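Local coordinates for protein PfhB2 (PDB 6U8T) that forms the YopT domain of a bacterial toxin and probably acts as a cysteine protease of the papain-like clan CA, at residues G10-Y16 against F179-F184; A43-A47 against W101-V107; F174-F179 against F198-Y204. The protein carries 1 engineered substitution. All blocks are in the same frame, centred on the assembly; numbering follows the deposited sequence.

Contact 1: G10-Y16 against F179-F184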
loop_
_atom_site.group_PDB
_atom_site.type_symbol
_atom_site.label_atom_id
_atom_site.label_comp_id
_atom_site.label_asym_id
_atom_site.label_seq_id
_atom_site.Cartn_x
_atom_site.Cartn_y
_atom_site.Cartn_z
ATOM N N GLY C 10 9.050 26.338 14.202
ATOM C CA GLY C 10 10.093 25.963 13.230
ATOM C C GLY C 10 10.188 26.945 12.084
ATOM O O GLY C 10 9.418 27.885 12.058
ATOM N N GLU C 11 11.115 26.700 11.160
ATOM C CA GLU C 11 11.295 27.450 9.894
ATOM C C GLU C 11 11.375 26.466 8.709
ATOM O O GLU C 11 12.059 25.423 8.823
ATOM C CB GLU C 11 12.554 28.297 10.008
ATOM C CG GLU C 11 12.693 29.327 8.908
ATOM C CD GLU C 11 14.119 29.805 8.670
ATOM O OE1 GLU C 11 14.897 29.050 8.008
ATOM O OE2 GLU C 11 14.451 30.935 9.137
ATOM N N VAL C 12 10.687 26.783 7.612
ATOM C CA VAL C 12 10.909 26.124 6.295
ATOM C C VAL C 12 12.163 26.751 5.678
ATOM O O VAL C 12 12.185 27.971 5.528
ATOM C CB VAL C 12 9.676 26.254 5.381
ATOM C CG1 VAL C 12 9.910 25.619 4.023
ATOM C CG2 VAL C 12 8.440 25.651 6.025
ATOM N N SER C 13 13.203 25.954 5.413
ATOM C CA SER C 13 14.482 26.385 4.791
ATOM C C SER C 13 14.404 26.199 3.276
ATOM O O SER C 13 15.173 26.843 2.571
ATOM C CB SER C 13 15.668 25.631 5.320
ATOM O OG SER C 13 15.531 25.305 6.689
ATOM N N PHE C 14 13.590 25.255 2.811
ATOM C CA PHE C 14 13.448 24.905 1.374
ATOM C C PHE C 14 12.084 24.265 1.165
ATOM O O PHE C 14 11.644 23.461 1.989
ATOM C CB PHE C 14 14.563 23.974 0.898
ATOM C CG PHE C 14 14.475 23.619 -0.566
ATOM C CD1 PHE C 14 14.863 24.531 -1.534
ATOM C CD2 PHE C 14 13.986 22.384 -0.983
ATOM C CE1 PHE C 14 14.792 24.218 -2.884
ATOM C CE2 PHE C 14 13.909 22.078 -2.333
ATOM C CZ PHE C 14 14.327 22.986 -3.279
ATOM N N LYS C 15 11.420 24.656 0.088
ATOM C CA LYS C 15 10.091 24.134 -0.292
ATOM C C LYS C 15 10.154 23.726 -1.763
ATOM O O LYS C 15 10.562 24.556 -2.589
ATOM C CB LYS C 15 9.045 25.199 0.001
ATOM C CG LYS C 15 7.990 24.793 1.010
ATOM C CD LYS C 15 7.010 25.902 1.303
ATOM C CE LYS C 15 6.452 26.552 0.052
ATOM N NZ LYS C 15 5.004 26.849 0.170
ATOM N N TYR C 16 9.869 22.466 -2.079
ATOM C CA TYR C 16 9.867 21.990 -3.485
ATOM C C TYR C 16 8.693 22.654 -4.207
ATOM O O TYR C 16 7.551 22.589 -3.715
ATOM C CB TYR C 16 9.741 20.468 -3.603
ATOM C CG TYR C 16 11.014 19.676 -3.428
ATOM C CD1 TYR C 16 11.428 19.284 -2.173
ATOM C CD2 TYR C 16 11.733 19.206 -4.514
ATOM C CE1 TYR C 16 12.561 18.512 -1.991
ATOM C CE2 TYR C 16 12.856 18.416 -4.355
ATOM C CZ TYR C 16 13.281 18.066 -3.083
ATOM O OH TYR C 16 14.386 17.282 -2.886
ATOM N N PHE C 179 8.660 17.226 0.193
ATOM C CA PHE C 179 8.183 18.549 0.688
ATOM C C PHE C 179 9.321 19.571 0.744
ATOM O O PHE C 179 9.174 20.651 0.152
ATOM C CB PHE C 179 7.501 18.402 2.049
ATOM C CG PHE C 179 6.274 17.536 2.022
ATOM C CD1 PHE C 179 5.081 17.999 1.508
ATOM C CD2 PHE C 179 6.308 16.263 2.543
ATOM C CE1 PHE C 179 3.945 17.209 1.508
ATOM C CE2 PHE C 179 5.179 15.452 2.533
ATOM C CZ PHE C 179 4.000 15.926 2.004
ATOM N N GLY C 180 10.406 19.269 1.456
ATOM C CA GLY C 180 11.584 20.151 1.536
ATOM C C GLY C 180 12.312 20.025 2.868
ATOM O O GLY C 180 12.304 18.941 3.451
ATOM N N GLU C 181 12.920 21.117 3.328
ATOM C CA GLU C 181 13.778 21.167 4.525
ATOM C C GLU C 181 13.145 22.087 5.557
ATOM O O GLU C 181 12.704 23.188 5.231
ATOM C CB GLU C 181 15.172 21.602 4.103
ATOM C CG GLU C 181 16.188 21.489 5.220
ATOM C CD GLU C 181 17.536 22.062 4.848
ATOM O OE1 GLU C 181 18.168 21.509 3.947
ATOM O OE2 GLU C 181 17.912 23.084 5.436
HETATM N N MSE C 182 13.089 21.593 6.796
HETATM C CA MSE C 182 12.575 22.337 7.931
HETATM C C MSE C 182 13.588 22.289 9.080
HETATM O O MSE C 182 14.313 21.304 9.251
HETATM C CB MSE C 182 11.241 21.713 8.340
HETATM C CG MSE C 182 10.194 21.705 7.263
HETATM SE SE MSE C 182 10.124 20.063 6.209
HETATM C CE MSE C 182 8.635 18.996 6.781
ATOM N N THR C 183 13.644 23.381 9.846
ATOM C CA THR C 183 14.581 23.499 10.952
ATOM C C THR C 183 13.799 23.845 12.217
ATOM O O THR C 183 12.909 24.716 12.140
ATOM C CB THR C 183 15.671 24.538 10.670
ATOM O OG1 THR C 183 16.229 24.248 9.385
ATOM C CG2 THR C 183 16.760 24.522 11.716
ATOM N N PHE C 184 14.089 23.158 13.324
ATOM C CA PHE C 184 13.480 23.409 14.655
ATOM C C PHE C 184 14.593 23.738 15.641
ATOM O O PHE C 184 15.630 23.087 15.642
ATOM C CB PHE C 184 12.635 22.215 15.094
ATOM C CG PHE C 184 11.465 21.946 14.187
ATOM C CD1 PHE C 184 11.625 21.159 13.059
ATOM C CD2 PHE C 184 10.221 22.521 14.430
ATOM C CE1 PHE C 184 10.564 20.937 12.202
ATOM C CE2 PHE C 184 9.155 22.281 13.575
ATOM C CZ PHE C 184 9.334 21.494 12.462
HETATM O O HOH W 1 6.535 21.132 -1.069
#
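S13 and T183 both hold their hydroxyl oxygens beside their own backbone N, with chi1 at -35° and -50°, and this aims the two at each other: T183 OG1 donates to S13 OG at 3.0 Å. E181 runs out extended on the same face as T183 and brings OE2 to 3.4 Å from S13 CB, while its OE1 is bound by Y62 and W45 of the second subunit; on this face, too, the F14 ring stacks on Y62 of the second subunit. E11 and T183 form an antiparallel hydrogen-bonded pair, with E11 N to T183 O at 2.8 Å. The register then slips by one at a classic beta bulge, where S13 and F14 both face E181. S13 N meets E181 O at 2.8 Å from above the carbonyl plane, and F14 N adds a weak second bond. Further along, Y16 N donates almost straight to F179 O at 3.0 Å, and a water bridges that oxygen to Y16 O. The Y16 ring turns its edge to F179 O. The chemistry is thus divided: V12 and the selenomethionine M182 give an apolar patch turned to V5 within the subunit, while the face of E181 and F14 offers a carboxylate and a ring to the second subunit.

Contact 2: A43-A47 against W101-V107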
loop_
_atom_site.group_PDB
_atom_site.type_symbol
_atom_site.label_atom_id
_atom_site.label_comp_id
_atom_site.label_asym_id
_atom_site.label_seq_id
_atom_site.Cartn_x
_atom_site.Cartn_y
_atom_site.Cartn_z
ATOM N N ALA C 43 -20.004 -6.537 -4.214
ATOM C CA ALA C 43 -21.305 -6.766 -3.561
ATOM C C ALA C 43 -22.373 -6.905 -4.639
ATOM O O ALA C 43 -23.178 -7.844 -4.572
ATOM C CB ALA C 43 -21.645 -5.647 -2.599
ATOM N N HIS C 44 -22.404 -5.983 -5.603
ATOM C CA HIS C 44 -23.458 -6.002 -6.676
ATOM C C HIS C 44 -23.304 -7.261 -7.518
ATOM O O HIS C 44 -24.323 -7.886 -7.790
ATOM C CB HIS C 44 -23.413 -4.739 -7.521
ATOM C CG HIS C 44 -24.072 -3.571 -6.881
ATOM N ND1 HIS C 44 -23.489 -2.846 -5.834
ATOM C CD2 HIS C 44 -25.237 -2.955 -7.195
ATOM C CE1 HIS C 44 -24.295 -1.847 -5.520
ATOM N NE2 HIS C 44 -25.388 -1.915 -6.338
ATOM N N TRP C 45 -22.089 -7.602 -7.916
ATOM C CA TRP C 45 -21.780 -8.817 -8.688
ATOM C C TRP C 45 -22.290 -10.065 -7.927
ATOM O O TRP C 45 -22.903 -10.919 -8.520
ATOM C CB TRP C 45 -20.277 -8.890 -8.941
ATOM C CG TRP C 45 -19.872 -9.992 -9.871
ATOM C CD1 TRP C 45 -19.804 -9.937 -11.235
ATOM C CD2 TRP C 45 -19.441 -11.316 -9.501
ATOM N NE1 TRP C 45 -19.340 -11.129 -11.729
ATOM C CE2 TRP C 45 -19.113 -11.990 -10.701
ATOM C CE3 TRP C 45 -19.274 -11.986 -8.269
ATOM C CZ2 TRP C 45 -18.624 -13.293 -10.717
ATOM C CZ3 TRP C 45 -18.775 -13.275 -8.288
ATOM C CH2 TRP C 45 -18.472 -13.923 -9.493
ATOM N N ILE C 46 -22.037 -10.131 -6.615
ATOM C CA ILE C 46 -22.464 -11.305 -5.809
ATOM C C ILE C 46 -24.002 -11.377 -5.829
ATOM O O ILE C 46 -24.529 -12.444 -6.158
ATOM C CB ILE C 46 -21.869 -11.267 -4.390
ATOM C CG1 ILE C 46 -20.370 -11.507 -4.441
ATOM C CG2 ILE C 46 -22.542 -12.278 -3.502
ATOM C CD1 ILE C 46 -19.689 -11.347 -3.096
ATOM N N ALA C 47 -24.688 -10.272 -5.533
ATOM C CA ALA C 47 -26.172 -10.183 -5.551
ATOM C C ALA C 47 -26.711 -10.580 -6.917
ATOM O O ALA C 47 -27.738 -11.228 -6.972
ATOM C CB ALA C 47 -26.662 -8.812 -5.170
ATOM N N TRP C 101 -26.439 -4.671 3.202
ATOM C CA TRP C 101 -26.883 -4.455 1.798
ATOM C C TRP C 101 -27.084 -5.811 1.110
ATOM O O TRP C 101 -28.138 -6.001 0.470
ATOM C CB TRP C 101 -25.893 -3.576 1.025
ATOM C CG TRP C 101 -26.370 -3.214 -0.341
ATOM C CD1 TRP C 101 -27.159 -2.148 -0.666
ATOM C CD2 TRP C 101 -26.145 -3.942 -1.563
ATOM N NE1 TRP C 101 -27.446 -2.161 -2.004
ATOM C CE2 TRP C 101 -26.822 -3.242 -2.585
ATOM C CE3 TRP C 101 -25.453 -5.105 -1.892
ATOM C CZ2 TRP C 101 -26.771 -3.628 -3.918
ATOM C CZ3 TRP C 101 -25.426 -5.511 -3.209
ATOM C CH2 TRP C 101 -26.093 -4.785 -4.208
ATOM N N LEU C 102 -26.136 -6.727 1.268
ATOM C CA LEU C 102 -26.179 -8.065 0.625
ATOM C C LEU C 102 -27.403 -8.837 1.124
ATOM O O LEU C 102 -28.079 -9.462 0.293
ATOM C CB LEU C 102 -24.871 -8.807 0.869
ATOM C CG LEU C 102 -23.720 -8.371 -0.040
ATOM C CD1 LEU C 102 -22.398 -8.913 0.466
ATOM C CD2 LEU C 102 -23.954 -8.802 -1.483
ATOM N N GLN C 103 -27.743 -8.734 2.411
ATOM C CA GLN C 103 -28.905 -9.461 2.984
ATOM C C GLN C 103 -30.201 -8.821 2.495
ATOM O O GLN C 103 -31.111 -9.575 2.086
ATOM C CB GLN C 103 -28.769 -9.555 4.499
ATOM C CG GLN C 103 -27.725 -10.594 4.910
ATOM C CD GLN C 103 -27.555 -10.712 6.406
ATOM O OE1 GLN C 103 -28.433 -11.188 7.121
ATOM N NE2 GLN C 103 -26.413 -10.288 6.906
ATOM N N GLU C 104 -30.249 -7.488 2.439
ATOM C CA GLU C 104 -31.354 -6.719 1.805
ATOM C C GLU C 104 -31.618 -7.198 0.369
ATOM O O GLU C 104 -32.754 -7.183 -0.047
ATOM C CB GLU C 104 -31.040 -5.234 1.874
ATOM C CG GLU C 104 -31.341 -4.667 3.229
ATOM C CD GLU C 104 -31.122 -3.179 3.377
ATOM O OE1 GLU C 104 -30.436 -2.595 2.507
ATOM O OE2 GLU C 104 -31.646 -2.629 4.370
ATOM N N GLN C 105 -30.605 -7.616 -0.371
ATOM C CA GLN C 105 -30.765 -8.067 -1.779
ATOM C C GLN C 105 -31.052 -9.567 -1.824
ATOM O O GLN C 105 -31.135 -10.089 -2.931
ATOM C CB GLN C 105 -29.509 -7.837 -2.618
ATOM C CG GLN C 105 -28.937 -6.430 -2.532
ATOM C CD GLN C 105 -29.935 -5.355 -2.869
ATOM O OE1 GLN C 105 -30.523 -5.356 -3.940
ATOM N NE2 GLN C 105 -30.082 -4.403 -1.962
ATOM N N GLY C 106 -31.158 -10.233 -0.673
ATOM C CA GLY C 106 -31.552 -11.648 -0.631
ATOM C C GLY C 106 -30.355 -12.580 -0.630
ATOM O O GLY C 106 -30.596 -13.790 -0.700
ATOM N N VAL C 107 -29.130 -12.069 -0.489
ATOM C CA VAL C 107 -27.891 -12.896 -0.381
ATOM C C VAL C 107 -27.769 -13.387 1.063
ATOM O O VAL C 107 -27.933 -12.566 1.989
ATOM C CB VAL C 107 -26.629 -12.107 -0.785
ATOM C CG1 VAL C 107 -25.395 -12.976 -0.677
ATOM C CG2 VAL C 107 -26.752 -11.527 -2.187
#
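W101 lays the outer rim of its indole over H44 where helix 91-104 packs against helix 20-51, just before the first of these ends in a Schellman motif at G106. This is the tight part of the contact. W101 CH2 sits over the centre of the imidazole, and W101 CZ2 comes to 3.3 Å from H44 NE2. The ring planes are inclined at 36°, so the pair is oblique. With chi1 at -174°, the indole points away from its own backbone N and across to the other helix. H44 cannot easily turn under it, because S77 OG bonds its NE2 and S40 O bonds its ND1. Next to the rings, L102 CD2 presses on A43 O at 3.3 Å, and A43 CB rests 3.8 Å from W101 CZ3. No hydrogen bond crosses between the segments, and the fit is one of shape.

Past the glycine turn V107 forms a buried but wider-spaced flank, its CG1 4.1 Å from I46 CG2; Y219 of the second subunit packs on V107 and L102. The solvent side is looser. Q105 is exposed and folds back at chi2 (-55°), placing its CG above one face of the W101 ring, while NE2 makes a weak bond to W101 O. Partly exposed A47 borders this side, its CB 4.0 Å from W101 CZ3 and 3.9 Å from Q105 CB.

Contact 3: F174-F179 against F198-Y204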
loop_
_atom_site.group_PDB
_atom_site.type_symbol
_atom_site.label_atom_id
_atom_site.label_comp_id
_atom_site.label_asym_id
_atom_site.label_seq_id
_atom_site.Cartn_x
_atom_site.Cartn_y
_atom_site.Cartn_z
ATOM N N PHE C 174 15.166 18.615 9.571
ATOM C CA PHE C 174 14.405 17.477 9.006
ATOM C C PHE C 174 14.230 17.706 7.506
ATOM O O PHE C 174 13.858 18.817 7.123
ATOM C CB PHE C 174 13.066 17.345 9.724
ATOM C CG PHE C 174 12.225 16.195 9.234
ATOM C CD1 PHE C 174 12.627 14.892 9.450
ATOM C CD2 PHE C 174 11.043 16.414 8.559
ATOM C CE1 PHE C 174 11.858 13.827 9.002
ATOM C CE2 PHE C 174 10.294 15.355 8.074
ATOM C CZ PHE C 174 10.684 14.069 8.319
ATOM N N PHE C 175 14.529 16.714 6.672
ATOM C CA PHE C 175 14.457 16.855 5.200
ATOM C C PHE C 175 13.607 15.724 4.638
ATOM O O PHE C 175 13.910 14.539 4.889
ATOM C CB PHE C 175 15.854 16.895 4.568
ATOM C CG PHE C 175 15.816 16.895 3.062
ATOM C CD1 PHE C 175 15.469 18.035 2.351
ATOM C CD2 PHE C 175 16.084 15.732 2.351
ATOM C CE1 PHE C 175 15.402 18.015 0.967
ATOM C CE2 PHE C 175 16.023 15.725 0.963
ATOM C CZ PHE C 175 15.694 16.865 0.275
ATOM N N ASP C 176 12.560 16.105 3.913
ATOM C CA ASP C 176 11.647 15.182 3.193
ATOM C C ASP C 176 11.637 15.567 1.718
ATOM O O ASP C 176 11.077 16.590 1.341
ATOM C CB ASP C 176 10.256 15.232 3.812
ATOM C CG ASP C 176 9.317 14.188 3.248
ATOM O OD1 ASP C 176 9.633 13.645 2.164
ATOM O OD2 ASP C 176 8.327 13.888 3.919
ATOM N N PRO C 177 12.268 14.764 0.842
ATOM C CA PRO C 177 12.362 15.083 -0.577
ATOM C C PRO C 177 10.997 15.281 -1.258
ATOM O O PRO C 177 10.995 15.731 -2.385
ATOM C CB PRO C 177 13.057 13.882 -1.228
ATOM C CG PRO C 177 13.492 12.974 -0.119
ATOM C CD PRO C 177 12.940 13.513 1.181
ATOM N N ASN C 178 9.908 14.911 -0.566
ATOM C CA ASN C 178 8.499 15.071 -1.026
ATOM C C ASN C 178 7.980 16.481 -0.686
ATOM O O ASN C 178 6.896 16.820 -1.195
ATOM C CB ASN C 178 7.552 14.061 -0.372
ATOM C CG ASN C 178 7.472 12.741 -1.108
ATOM O OD1 ASN C 178 8.180 12.543 -2.109
ATOM N ND2 ASN C 178 6.631 11.835 -0.605
ATOM N N PHE C 179 8.660 17.226 0.193
ATOM C CA PHE C 179 8.183 18.549 0.688
ATOM C C PHE C 179 9.321 19.571 0.744
ATOM O O PHE C 179 9.174 20.651 0.152
ATOM C CB PHE C 179 7.501 18.402 2.049
ATOM C CG PHE C 179 6.274 17.536 2.022
ATOM C CD1 PHE C 179 5.081 17.999 1.508
ATOM C CD2 PHE C 179 6.308 16.263 2.543
ATOM C CE1 PHE C 179 3.945 17.209 1.508
ATOM C CE2 PHE C 179 5.179 15.452 2.533
ATOM C CZ PHE C 179 4.000 15.926 2.004
ATOM N N PHE C 198 2.714 16.914 11.184
ATOM C CA PHE C 198 3.318 16.310 9.972
ATOM C C PHE C 198 2.746 14.912 9.723
ATOM O O PHE C 198 2.398 14.611 8.568
ATOM C CB PHE C 198 4.839 16.225 10.071
ATOM C CG PHE C 198 5.505 15.782 8.794
ATOM C CD1 PHE C 198 5.459 16.581 7.662
ATOM C CD2 PHE C 198 6.152 14.558 8.718
ATOM C CE1 PHE C 198 6.051 16.170 6.479
ATOM C CE2 PHE C 198 6.735 14.146 7.535
ATOM C CZ PHE C 198 6.696 14.959 6.424
ATOM N N TRP C 199 2.670 14.068 10.750
ATOM C CA TRP C 199 2.423 12.620 10.561
ATOM C C TRP C 199 1.107 12.408 9.819
ATOM O O TRP C 199 1.136 11.688 8.825
ATOM C CB TRP C 199 2.469 11.905 11.904
ATOM C CG TRP C 199 2.481 10.430 11.764
ATOM C CD1 TRP C 199 1.596 9.572 12.328
ATOM C CD2 TRP C 199 3.401 9.634 11.008
ATOM N NE1 TRP C 199 1.892 8.278 11.976
ATOM C CE2 TRP C 199 3.007 8.283 11.173
ATOM C CE3 TRP C 199 4.536 9.908 10.241
ATOM C CZ2 TRP C 199 3.682 7.228 10.556
ATOM C CZ3 TRP C 199 5.208 8.857 9.646
ATOM C CH2 TRP C 199 4.786 7.540 9.798
ATOM N N GLU C 200 0.022 13.062 10.243
ATOM C CA GLU C 200 -1.304 13.003 9.571
ATOM C C GLU C 200 -1.271 13.760 8.240
ATOM O O GLU C 200 -1.628 13.169 7.232
ATOM C CB GLU C 200 -2.413 13.542 10.471
ATOM C CG GLU C 200 -3.017 12.459 11.348
ATOM C CD GLU C 200 -4.438 12.734 11.816
ATOM O OE1 GLU C 200 -4.693 13.873 12.278
ATOM O OE2 GLU C 200 -5.289 11.812 11.705
ATOM N N LYS C 201 -0.853 15.014 8.232
ATOM C CA LYS C 201 -0.955 15.931 7.057
ATOM C C LYS C 201 -0.079 15.448 5.895
ATOM O O LYS C 201 -0.365 15.865 4.754
ATOM C CB LYS C 201 -0.565 17.361 7.415
ATOM C CG LYS C 201 -1.552 18.097 8.306
ATOM C CD LYS C 201 -1.228 19.587 8.389
ATOM C CE LYS C 201 -2.299 20.414 9.073
ATOM N NZ LYS C 201 -2.295 20.187 10.535
ATOM N N SER C 202 0.916 14.593 6.147
ATOM C CA SER C 202 1.887 14.122 5.129
ATOM C C SER C 202 1.261 13.032 4.252
ATOM O O SER C 202 1.763 12.828 3.128
ATOM C CB SER C 202 3.134 13.593 5.787
ATOM O OG SER C 202 2.825 12.464 6.598
ATOM N N GLY C 203 0.307 12.274 4.804
ATOM C CA GLY C 203 -0.244 11.040 4.208
ATOM C C GLY C 203 0.493 9.780 4.653
ATOM O O GLY C 203 0.097 8.691 4.210
ATOM N N TYR C 204 1.543 9.885 5.469
ATOM C CA TYR C 204 2.371 8.721 5.888
ATOM C C TYR C 204 1.674 7.944 7.023
ATOM O O TYR C 204 2.054 6.792 7.257
ATOM C CB TYR C 204 3.781 9.166 6.300
ATOM C CG TYR C 204 4.561 9.974 5.296
ATOM C CD1 TYR C 204 4.361 9.872 3.925
ATOM C CD2 TYR C 204 5.526 10.871 5.728
ATOM C CE1 TYR C 204 5.088 10.643 3.021
ATOM C CE2 TYR C 204 6.263 11.644 4.843
ATOM C CZ TYR C 204 6.052 11.521 3.482
ATOM O OH TYR C 204 6.770 12.252 2.595
#
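An Asx turn at the end of strand 171-176 presents D176 to Y204, just beyond the C-terminal end of helix 187-201. D176 OD1 takes the backbone N of N178 at 3.0 Å and also H161 NE2, while OD2 accepts Y204 OH at 2.6 Å through its syn lone pair, the side facing the other oxygen. OD2 also lies in the plane of the F198 ring, at its edge, 3.2 Å from F198 CZ. N178 ND2 adds a weak bond to Y204 OH at 3.2 Å, so the phenol oxygen is gripped by D176 at the strand end and, weakly, by N178 in the turn after it. On the helix side an ST turn sets the tyrosine: Y204 N donates to S202 OG at 3.1 Å, and S202 CB covers one face of the F198 ring and part of the Y204 ring.

Around this polar knot the phenylalanines interlock. F198 keeps CG anti to its backbone N (chi1 -173°), which carries its ring across to F174, D176 and F179. F174 turns its edge to the F198 face, and F198 in turn points its own edge at the face of F179, both pairs being offset edge-to-face with planes at 79°. H161 and D176 are consistent with the His and Asp of a clan CA triad, and C42 of the second subunit, packed on P177, is probably placed to supply the Cys.

From the N terminus, strand 11-15 comes first and pairs with strand 180-184, so contact 1 closes a loop of 162 residues. Contact 2 is nested inside that loop, tying helix 20-51 to the end of helix 91-104 on the opposite side of the chain's centre, its centre about 51 Å from that of contact 1. Contact 3 opens within the loop at 174-179 and closes after it at 198-204, so it crosses contact 1. These two share F179 and neighbouring strands of one sheet, and contact 3 adds helix 187-201. The distant ends meet across the dimer: W45, from the 43-47 segment of the second subunit, bonds E181 and stacks on F175.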